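Local atomic coordinates of protein (congerin I) (Conger myriaster, PDB entry 1C1L), a protein that binds beta-galactosides as a homodimeric galectin of the conger eel, although its physiological role is not yet known. Residues A[48-62]-A[73-85]. Sequence-based numbering, arbitrary orientation.
Sequences HRFNYGADQNTIVMN and TEQRSTNFTLSAG. With GAL (beta-D-galactopyranose), chain B; BGC (beta-D-glucopyranose), chain C.
Ile59 and Met61 pair with Ser77 and Gln75 as antiparallel hydrogen-bonded pairs, four N-H...O bonds joining strands 58-62 and 75-77, whose axes approach to 4.7 Å at 160°. Between them the non-hydrogen-bonded pair Val60-Arg76 turns its side chains to the sugar side, where Val60 CG2 lies 3.8 Å from Arg76 CZ, over the centre of one guanidinium face. The extended Arg76 chain delivers NH1 to Asp55 OD1 (2.8 Å), from above the carboxylate plane. Its NE and NH2 both grip Glu74 OE1 side-on, from the same face, while Asp55 OD2 accepts from Arg49 NH1; these carboxylates probably offset the charge of two arginines whose guanidinium planes stand nearly perpendicular. This is the lactose site of the galectin beta-sandwich, on its sheet edged by strand 75-77. Glu74 OE2 accepts from glucose O3 (2.6 Å) and galactose O6 (2.8 Å), and Asn62 ND2 gives that O6 a nearly straight bond (171°). Arg49 NH2 bonds galactose O4 and O5. Beyond the strand, Phe80, its CG anti to the backbone N (chi1 -166°), directs its ring edge into the Phe50 face, a T-shaped pair with centroids 4.9 Å apart. Asn57 CA lies over the centre of one Phe80 face in a CH-pi contact, and Leu82 CD1 sits 3.7 Å from the His48 ring centroid, over its face. One water links His48 NE2 to Thr81 N.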
loop_
_atom_site.group_PDB
_atom_site.type_symbol
_atom_site.label_atom_id
_atom_site.label_comp_id
_atom_site.label_asym_id
_atom_site.label_seq_id
_atom_site.Cartn_x
_atom_site.Cartn_y
_atom_site.Cartn_z
ATOM N N HIS A 48 13.816 13.656 6.372
ATOM C CA HIS A 48 13.485 15.060 6.566
ATOM C C HIS A 48 13.723 15.360 8.025
ATOM O O HIS A 48 13.025 14.845 8.899
ATOM C CB HIS A 48 12.013 15.374 6.234
ATOM C CG HIS A 48 11.767 15.567 4.740
ATOM N ND1 HIS A 48 11.639 14.616 3.842
ATOM C CD2 HIS A 48 11.659 16.760 4.057
ATOM C CE1 HIS A 48 11.469 15.134 2.662
ATOM N NE2 HIS A 48 11.483 16.433 2.791
ATOM N N ARG A 49 14.756 16.144 8.290
ATOM C CA ARG A 49 15.139 16.490 9.644
ATOM C C ARG A 49 14.682 17.901 9.955
ATOM O O ARG A 49 15.151 18.887 9.369
ATOM C CB ARG A 49 16.660 16.388 9.796
ATOM C CG ARG A 49 17.193 15.007 9.477
ATOM C CD ARG A 49 18.695 14.966 9.609
ATOM N NE ARG A 49 19.101 13.584 9.481
ATOM C CZ ARG A 49 20.335 13.115 9.600
ATOM N NH1 ARG A 49 21.351 13.928 9.841
ATOM N NH2 ARG A 49 20.545 11.813 9.454
ATOM N N PHE A 50 13.725 17.967 10.865
ATOM C CA PHE A 50 13.145 19.223 11.296
ATOM C C PHE A 50 14.030 19.864 12.355
ATOM O O PHE A 50 14.675 20.880 12.102
ATOM C CB PHE A 50 11.737 18.990 11.862
ATOM C CG PHE A 50 10.771 18.526 10.792
ATOM C CD1 PHE A 50 10.781 17.193 10.372
ATOM C CD2 PHE A 50 9.891 19.445 10.222
ATOM C CE1 PHE A 50 9.905 16.784 9.373
ATOM C CE2 PHE A 50 9.017 19.024 9.221
ATOM C CZ PHE A 50 9.025 17.697 8.798
ATOM N N ASN A 51 14.142 19.219 13.501
ATOM C CA ASN A 51 14.845 19.777 14.645
ATOM C C ASN A 51 15.639 18.609 15.170
ATOM O O ASN A 51 15.182 17.758 15.947
ATOM C CB ASN A 51 13.811 20.283 15.656
ATOM C CG ASN A 51 14.392 20.630 17.020
ATOM O OD1 ASN A 51 15.589 20.879 17.152
ATOM N ND2 ASN A 51 13.607 20.650 18.093
ATOM N N TYR A 52 16.830 18.500 14.624
ATOM C CA TYR A 52 17.663 17.371 14.932
ATOM C C TYR A 52 19.070 17.885 15.159
ATOM O O TYR A 52 19.967 17.747 14.328
ATOM C CB TYR A 52 17.561 16.395 13.759
ATOM C CG TYR A 52 18.296 15.093 14.000
ATOM C CD1 TYR A 52 17.829 14.232 14.990
ATOM C CD2 TYR A 52 19.408 14.752 13.237
ATOM C CE1 TYR A 52 18.466 13.021 15.217
ATOM C CE2 TYR A 52 20.060 13.542 13.455
ATOM C CZ TYR A 52 19.571 12.684 14.447
ATOM O OH TYR A 52 20.163 11.461 14.650
ATOM N N GLY A 53 19.267 18.461 16.336
ATOM C CA GLY A 53 20.549 19.044 16.710
ATOM C C GLY A 53 21.012 20.086 15.706
ATOM O O GLY A 53 20.302 21.052 15.423
ATOM N N ALA A 54 22.181 19.864 15.104
ATOM C CA ALA A 54 22.742 20.783 14.127
ATOM C C ALA A 54 21.913 20.844 12.864
ATOM O O ALA A 54 21.903 21.865 12.177
ATOM C CB ALA A 54 24.142 20.351 13.738
ATOM N N ASP A 55 21.245 19.733 12.551
ATOM C CA ASP A 55 20.408 19.683 11.376
ATOM C C ASP A 55 19.035 20.231 11.680
ATOM O O ASP A 55 18.266 19.687 12.483
ATOM C CB ASP A 55 20.292 18.247 10.900
ATOM C CG ASP A 55 21.590 17.761 10.299
ATOM O OD1 ASP A 55 22.326 18.556 9.708
ATOM O OD2 ASP A 55 21.871 16.582 10.428
ATOM N N GLN A 56 18.779 21.372 11.064
ATOM C CA GLN A 56 17.518 22.064 11.177
ATOM C C GLN A 56 17.033 22.147 9.750
ATOM O O GLN A 56 17.771 22.595 8.878
ATOM C CB GLN A 56 17.713 23.467 11.740
ATOM C CG GLN A 56 18.174 23.532 13.185
ATOM C CD GLN A 56 17.137 23.028 14.168
ATOM O OE1 GLN A 56 15.925 23.255 14.047
ATOM N NE2 GLN A 56 17.584 22.298 15.173
ATOM N N ASN A 57 15.829 21.652 9.493
ATOM C CA ASN A 57 15.215 21.680 8.168
ATOM C C ASN A 57 16.132 21.305 7.015
ATOM O O ASN A 57 16.268 21.970 5.977
ATOM C CB ASN A 57 14.584 23.055 7.947
ATOM C CG ASN A 57 13.404 23.310 8.875
ATOM O OD1 ASN A 57 12.867 22.418 9.532
ATOM N ND2 ASN A 57 12.876 24.508 9.014
ATOM N N THR A 58 16.696 20.120 7.208
ATOM C CA THR A 58 17.633 19.551 6.258
ATOM C C THR A 58 17.106 18.201 5.772
ATOM O O THR A 58 16.528 17.440 6.551
ATOM C CB THR A 58 19.025 19.340 6.917
ATOM O OG1 THR A 58 19.409 20.576 7.511
ATOM C CG2 THR A 58 20.085 18.876 5.921
ATOM N N ILE A 59 17.235 17.940 4.481
ATOM C CA ILE A 59 16.910 16.652 3.878
ATOM C C ILE A 59 18.255 15.961 3.740
ATOM O O ILE A 59 19.219 16.540 3.213
ATOM C CB ILE A 59 16.294 16.795 2.461
ATOM C CG1 ILE A 59 14.949 17.503 2.509
ATOM C CG2 ILE A 59 16.115 15.392 1.854
ATOM C CD1 ILE A 59 14.500 17.975 1.111
ATOM N N VAL A 60 18.326 14.726 4.211
ATOM C CA VAL A 60 19.506 13.899 4.109
ATOM C C VAL A 60 19.088 12.648 3.346
ATOM O O VAL A 60 18.115 11.982 3.718
ATOM C CB VAL A 60 20.025 13.497 5.504
ATOM C CG1 VAL A 60 21.203 12.541 5.373
ATOM C CG2 VAL A 60 20.468 14.742 6.268
ATOM N N MET A 61 19.827 12.307 2.314
ATOM C CA MET A 61 19.604 11.116 1.515
ATOM C C MET A 61 20.834 10.233 1.610
ATOM O O MET A 61 21.979 10.712 1.572
ATOM C CB MET A 61 19.374 11.486 0.067
ATOM C CG MET A 61 18.084 12.259 -0.114
ATOM S SD MET A 61 17.882 12.787 -1.826
ATOM C CE MET A 61 18.794 14.300 -1.739
ATOM N N ASN A 62 20.604 8.934 1.749
ATOM C CA ASN A 62 21.693 7.994 1.836
ATOM C C ASN A 62 21.162 6.603 1.513
ATOM O O ASN A 62 19.965 6.452 1.219
ATOM C CB ASN A 62 22.265 8.037 3.244
ATOM C CG ASN A 62 23.736 7.650 3.291
ATOM O OD1 ASN A 62 24.310 7.103 2.347
ATOM N ND2 ASN A 62 24.400 7.887 4.411
ATOM N N THR A 73 27.811 7.778 1.723
ATOM C CA THR A 73 27.870 9.219 1.528
ATOM C C THR A 73 26.501 9.891 1.499
ATOM O O THR A 73 25.635 9.596 0.689
ATOM C CB THR A 73 28.613 9.512 0.195
ATOM O OG1 THR A 73 29.880 8.864 0.324
ATOM C CG2 THR A 73 28.783 11.001 -0.109
ATOM N N GLU A 74 26.292 10.803 2.438
ATOM C CA GLU A 74 25.084 11.597 2.465
ATOM C C GLU A 74 25.063 12.636 1.366
ATOM O O GLU A 74 26.100 13.179 0.954
ATOM C CB GLU A 74 24.954 12.348 3.773
ATOM C CG GLU A 74 24.881 11.407 4.949
ATOM C CD GLU A 74 24.662 12.097 6.287
ATOM O OE1 GLU A 74 24.935 13.283 6.421
ATOM O OE2 GLU A 74 24.213 11.435 7.208
ATOM N N GLN A 75 23.876 12.830 0.805
ATOM C CA GLN A 75 23.595 13.953 -0.058
ATOM C C GLN A 75 22.520 14.710 0.717
ATOM O O GLN A 75 21.572 14.151 1.269
ATOM C CB GLN A 75 23.087 13.499 -1.421
ATOM C CG GLN A 75 24.240 12.819 -2.166
ATOM C CD GLN A 75 24.022 12.741 -3.667
ATOM O OE1 GLN A 75 23.187 13.464 -4.204
ATOM N NE2 GLN A 75 24.774 11.944 -4.406
ATOM N N ARG A 76 22.739 16.002 0.884
ATOM C CA ARG A 76 21.891 16.881 1.678
ATOM C C ARG A 76 21.279 17.972 0.840
ATOM O O ARG A 76 21.847 18.375 -0.184
ATOM C CB ARG A 76 22.688 17.541 2.784
ATOM C CG ARG A 76 23.117 16.513 3.808
ATOM C CD ARG A 76 24.151 17.060 4.756
ATOM N NE ARG A 76 24.317 16.109 5.839
ATOM C CZ ARG A 76 23.854 16.388 7.052
ATOM N NH1 ARG A 76 23.248 17.546 7.277
ATOM N NH2 ARG A 76 23.943 15.498 8.038
ATOM N N SER A 77 20.140 18.457 1.298
ATOM C CA SER A 77 19.494 19.586 0.668
ATOM C C SER A 77 18.881 20.403 1.783
ATOM O O SER A 77 18.400 19.837 2.768
ATOM C CB SER A 77 18.380 19.130 -0.279
ATOM O OG SER A 77 17.705 20.249 -0.860
ATOM N N THR A 78 18.866 21.734 1.674
ATOM C CA THR A 78 18.100 22.522 2.619
ATOM C C THR A 78 16.922 23.166 1.903
ATOM O O THR A 78 16.377 24.191 2.321
ATOM C CB THR A 78 18.961 23.606 3.274
ATOM O OG1 THR A 78 19.580 24.357 2.225
ATOM C CG2 THR A 78 19.879 22.975 4.300
ATOM N N ASN A 79 16.499 22.630 0.757
ATOM C CA ASN A 79 15.330 23.151 0.063
ATOM C C ASN A 79 14.182 22.362 0.703
ATOM O O ASN A 79 13.678 21.373 0.171
ATOM C CB ASN A 79 15.468 22.871 -1.432
ATOM C CG ASN A 79 14.440 23.679 -2.212
ATOM O OD1 ASN A 79 13.637 24.396 -1.620
ATOM N ND2 ASN A 79 14.434 23.636 -3.532
ATOM N N PHE A 80 13.859 22.765 1.928
ATOM C CA PHE A 80 12.953 22.012 2.788
ATOM C C PHE A 80 11.555 22.611 2.797
ATOM O O PHE A 80 11.396 23.778 3.151
ATOM C CB PHE A 80 13.576 22.017 4.168
ATOM C CG PHE A 80 13.008 21.030 5.174
ATOM C CD1 PHE A 80 11.860 21.335 5.913
ATOM C CD2 PHE A 80 13.701 19.844 5.418
ATOM C CE1 PHE A 80 11.425 20.455 6.905
ATOM C CE2 PHE A 80 13.258 18.969 6.415
ATOM C CZ PHE A 80 12.126 19.278 7.165
ATOM N N THR A 81 10.516 21.859 2.428
ATOM C CA THR A 81 9.190 22.439 2.309
ATOM C C THR A 81 8.108 21.800 3.174
ATOM O O THR A 81 6.951 22.235 3.137
ATOM C CB THR A 81 8.777 22.406 0.791
ATOM O OG1 THR A 81 8.824 21.050 0.346
ATOM C CG2 THR A 81 9.699 23.249 -0.089
ATOM N N LEU A 82 8.427 20.748 3.930
ATOM C CA LEU A 82 7.406 20.118 4.756
ATOM C C LEU A 82 7.311 20.831 6.101
ATOM O O LEU A 82 8.246 21.515 6.533
ATOM C CB LEU A 82 7.725 18.623 4.953
ATOM C CG LEU A 82 7.885 17.734 3.706
ATOM C CD1 LEU A 82 7.986 16.275 4.136
ATOM C CD2 LEU A 82 6.683 17.882 2.778
ATOM N N SER A 83 6.196 20.619 6.785
ATOM C CA SER A 83 5.902 21.261 8.041
ATOM C C SER A 83 5.342 20.242 9.007
ATOM O O SER A 83 4.635 19.295 8.649
ATOM C CB SER A 83 4.872 22.364 7.827
ATOM O OG SER A 83 5.170 23.175 6.697
ATOM N N ALA A 84 5.657 20.456 10.273
ATOM C CA ALA A 84 5.176 19.641 11.375
ATOM C C ALA A 84 3.658 19.589 11.341
ATOM O O ALA A 84 3.036 20.608 11.019
ATOM C CB ALA A 84 5.565 20.255 12.690
ATOM N N GLY A 85 3.083 18.426 11.660
ATOM C CA GLY A 85 1.644 18.251 11.728
ATOM C C GLY A 85 0.913 18.208 10.389
ATOM O O GLY A 85 -0.314 18.062 10.367
HETATM C C1 GAL B . 22.695 9.092 10.568
HETATM C C2 GAL B . 21.421 8.746 11.337
HETATM C C3 GAL B . 20.646 7.635 10.625
HETATM C C4 GAL B . 20.426 7.988 9.142
HETATM C C5 GAL B . 21.748 8.384 8.498
HETATM C C6 GAL B . 21.574 8.839 7.065
HETATM O O2 GAL B . 21.774 8.317 12.646
HETATM O O3 GAL B . 19.400 7.456 11.277
HETATM O O4 GAL B . 19.498 9.058 9.063
HETATM O O5 GAL B . 22.375 9.464 9.233
HETATM O O6 GAL B . 22.818 9.142 6.485
HETATM C C2 BGC C . 26.085 12.487 10.009
HETATM C C3 BGC C . 24.680 12.070 10.473
HETATM C C4 BGC C . 24.611 10.559 10.597
HETATM C C5 BGC C . 25.724 10.069 11.535
HETATM C C6 BGC C . 25.733 8.564 11.696
HETATM C C1 BGC C . 27.152 11.889 10.925
HETATM O O1 BGC C . 28.400 12.151 10.414
HETATM O O2 BGC C . 26.183 13.904 10.029
HETATM O O3 BGC C . 23.723 12.525 9.536
HETATM O O4 BGC C . 23.318 10.179 11.143
HETATM O O5 BGC C . 26.991 10.460 10.981
HETATM O O6 BGC C . 25.916 7.904 10.453
HETATM O O HOH W 1 10.792 19.148 1.781
#